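Local coordinates for protein aryl acylamidase (bacterium CSBL00001, PDB 4YJ6) that probably hydrolyses the amide bond of aryl acylamides, as a member of the amidase signature enzyme family, at residues G92-L97 with D105-A110. Residues are numbered along the deposited sequence; the frame is centred on the assembly and turned at random.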
ATOM      1  N   GLY A  92      10.021 -20.622  -4.459  1.00 17.74           N
ATOM      2  CA  GLY A  92      11.450 -20.504  -4.226  1.00 17.37           C
ATOM      3  C   GLY A  92      11.917 -19.252  -3.500  1.00 21.21           C
ATOM      4  O   GLY A  92      13.094 -19.146  -3.159  1.00 20.99           O
ATOM      5  N   TRP A  93      11.010 -18.309  -3.227  1.00 15.06           N
ATOM      6  CA  TRP A  93      11.396 -17.068  -2.572  1.00 17.87           C
ATOM      7  C   TRP A  93      11.080 -17.133  -1.075  1.00 17.41           C
ATOM      8  O   TRP A  93      10.240 -17.921  -0.639  1.00 16.69           O
ATOM      9  CB  TRP A  93      10.625 -15.889  -3.174  1.00 16.15           C
ATOM     10  CG  TRP A  93      11.111 -15.463  -4.541  1.00 18.88           C
ATOM     11  CD1 TRP A  93      11.661 -16.255  -5.530  1.00 20.77           C
ATOM     12  CD2 TRP A  93      11.098 -14.137  -5.048  1.00 16.71           C
ATOM     13  NE1 TRP A  93      11.985 -15.473  -6.635  1.00 18.88           N
ATOM     14  CE2 TRP A  93      11.651 -14.170  -6.358  1.00 17.51           C
ATOM     15  CE3 TRP A  93      10.666 -12.913  -4.525  1.00 16.74           C
ATOM     16  CZ2 TRP A  93      11.773 -13.024  -7.146  1.00 16.39           C
ATOM     17  CZ3 TRP A  93      10.800 -11.760  -5.307  1.00 15.70           C
ATOM     18  CH2 TRP A  93      11.333 -11.830  -6.616  1.00 15.28           C
ATOM     19  N   PRO A  94      11.767 -16.312  -0.287  1.00 16.64           N
ATOM     20  CA  PRO A  94      11.487 -16.357   1.155  1.00 16.38           C
ATOM     21  C   PRO A  94      10.152 -15.718   1.468  1.00 15.86           C
ATOM     22  O   PRO A  94       9.526 -15.090   0.610  1.00 14.86           O
ATOM     23  CB  PRO A  94      12.643 -15.561   1.783  1.00 20.29           C
ATOM     24  CG  PRO A  94      13.236 -14.768   0.689  1.00 20.09           C
ATOM     25  CD  PRO A  94      12.888 -15.413  -0.624  1.00 16.91           C
ATOM     26  N   SER A  95       9.703 -15.910   2.694  1.00 14.99           N
ATOM     27  CA  SER A  95       8.531 -15.198   3.194  1.00 16.06           C
ATOM     28  C   SER A  95       8.657 -15.125   4.706  1.00 15.40           C
ATOM     29  O   SER A  95       8.490 -16.132   5.375  1.00 17.67           O
ATOM     30  CB  SER A  95       7.257 -15.957   2.802  1.00 15.25           C
ATOM     31  OG  SER A  95       6.106 -15.270   3.343  1.00 17.69           O
ATOM     32  N   THR A  96       8.953 -13.945   5.245  1.00 14.22           N
ATOM     33  CA  THR A  96       9.194 -13.838   6.681  1.00 14.27           C
ATOM     34  C   THR A  96       8.057 -13.159   7.429  1.00 15.60           C
ATOM     35  O   THR A  96       8.184 -12.921   8.628  1.00 13.90           O
ATOM     36  CB  THR A  96      10.510 -13.085   6.984  1.00 15.88           C
ATOM     37  OG1 THR A  96      10.384 -11.686   6.703  1.00 14.76           O
ATOM     38  CG2 THR A  96      11.669 -13.661   6.159  1.00 16.14           C
ATOM     39  N   LEU A  97       6.958 -12.859   6.732  1.00 14.35           N
ATOM     40  CA  LEU A  97       5.801 -12.166   7.337  1.00 13.77           C
ATOM     41  C   LEU A  97       6.256 -10.896   8.039  1.00 15.45           C
ATOM     42  O   LEU A  97       5.844 -10.603   9.173  1.00 15.05           O
ATOM     43  CB  LEU A  97       5.070 -13.090   8.325  1.00 13.89           C
ATOM     44  CG  LEU A  97       4.709 -14.468   7.736  1.00 16.05           C
ATOM     45  CD1 LEU A  97       3.876 -15.316   8.742  1.00 13.31           C
ATOM     46  CD2 LEU A  97       3.955 -14.296   6.424  1.00 15.92           C
ATOM     47  N   ASP A 105      14.386 -19.023   6.956  1.00 25.00           N
ATOM     48  CA  ASP A 105      14.730 -20.138   6.054  1.00 27.37           C
ATOM     49  C   ASP A 105      13.539 -20.667   5.245  1.00 27.65           C
ATOM     50  O   ASP A 105      13.680 -21.605   4.443  1.00 28.07           O
ATOM     51  CB  ASP A 105      15.324 -21.303   6.856  1.00 28.59           C
ATOM     52  CG  ASP A 105      16.662 -20.961   7.512  1.00 34.59           C
ATOM     53  OD1 ASP A 105      17.364 -20.040   7.040  1.00 32.11           O
ATOM     54  OD2 ASP A 105      17.000 -21.635   8.513  1.00 37.71           O
ATOM     55  N   ALA A 106      12.355 -20.099   5.468  1.00 22.54           N
ATOM     56  CA  ALA A 106      11.163 -20.555   4.764  1.00 22.57           C
ATOM     57  C   ALA A 106      11.313 -20.232   3.272  1.00 20.21           C
ATOM     58  O   ALA A 106      11.894 -19.204   2.934  1.00 21.81           O
ATOM     59  CB  ALA A 106       9.928 -19.865   5.342  1.00 21.38           C
ATOM     60  N   ARG A 107      10.809 -21.101   2.397  1.00 20.86           N
ATOM     61  CA  ARG A 107      10.766 -20.800   0.963  1.00 22.35           C
ATOM     62  C   ARG A 107       9.425 -21.205   0.386  1.00 22.10           C
ATOM     63  O   ARG A 107       8.869 -22.235   0.769  1.00 23.43           O
ATOM     64  CB  ARG A 107      11.890 -21.535   0.211  1.00 24.85           C
ATOM     65  CG  ARG A 107      13.282 -21.143   0.674  1.00 25.94           C
ATOM     66  CD  ARG A 107      13.593 -19.685   0.316  1.00 27.13           C
ATOM     67  NE  ARG A 107      14.983 -19.322   0.602  1.00 33.71           N
ATOM     68  CZ  ARG A 107      15.423 -18.846   1.768  1.00 30.94           C
ATOM     69  NH1 ARG A 107      14.598 -18.654   2.790  1.00 31.32           N
ATOM     70  NH2 ARG A 107      16.707 -18.557   1.914  1.00 38.42           N
ATOM     71  N   GLY A 108       8.908 -20.407  -0.543  1.00 20.13           N
ATOM     72  CA  GLY A 108       7.601 -20.658  -1.108  1.00 18.88           C
ATOM     73  C   GLY A 108       7.541 -21.974  -1.865  1.00 19.71           C
ATOM     74  O   GLY A 108       8.449 -22.313  -2.646  1.00 20.71           O
ATOM     75  N   ALA A 109       6.462 -22.717  -1.626  1.00 19.39           N
ATOM     76  CA  ALA A 109       6.244 -24.003  -2.297  1.00 24.16           C
ATOM     77  C   ALA A 109       5.922 -23.811  -3.772  1.00 21.36           C
ATOM     78  O   ALA A 109       5.500 -22.747  -4.216  1.00 19.50           O
ATOM     79  CB  ALA A 109       5.109 -24.766  -1.624  1.00 24.57           C
ATOM     80  N   ALA A 110       6.118 -24.857  -4.560  1.00 22.92           N
ATOM     81  CA  ALA A 110       5.824 -24.774  -5.972  1.00 21.64           C
ATOM     82  C   ALA A 110       4.356 -24.432  -6.237  1.00 20.56           C
ATOM     83  O   ALA A 110       3.460 -24.897  -5.535  1.00 19.94           O
ATOM     84  CB  ALA A 110       6.166 -26.141  -6.629  1.00 20.95           C
TER
HETATM   85  O   HOH W   1      11.790 -16.853   4.418  1.00 18.77           O
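Arg-107 folds its side chain across the backbone of Gly-92 to Pro-94. CG lies anti to the carbonyl carbon, beside the backbone N (chi1 -61°), and a bend at chi2 brings Arg-107 CD to 3.6 Å from Gly-92 O, while Arg-107 NH1 packs 3.8 Å from Pro-94 CB on the pyrrolidine ring. The guanidinium sits oblique to both neighbours. Arg-107 NH1 donates to Ala-106 O over 2.8 Å; that oxygen lies in the guanidinium plane, whereas NH1 stands well above the carbonyl plane. NH1 also bonds to Lys-104 O, and the two carbonyls together limit the rotation of the guanidinium. Two backbone hydrogen bonds join the segments: Gly-92 N reaches Gly-108 O in an almost straight bond (176°), and Gly-108 N donates a hydrogen bond to Trp-93 O at 2.8 Å. Residues 92-97 and 105-110 both belong to the loop between strand 80-84 and helix 115-122, which doubles back on itself here without regular strand structure. Further along, the direct pairing gives way to a water that accepts from Ser-95 N and donates to Ala-106 O. Ala-106 O also receives a CA-H...O contact from Pro-94 CA at 3.4 Å. The side chain of Trp-93 leaves its backbone pointing away from residues 105-110; its buried indole donates from NE1 to Glu-55 OE1 and meets Tyr-50 edge-to-face, while Ser-95 OG is held by Ala-88 O.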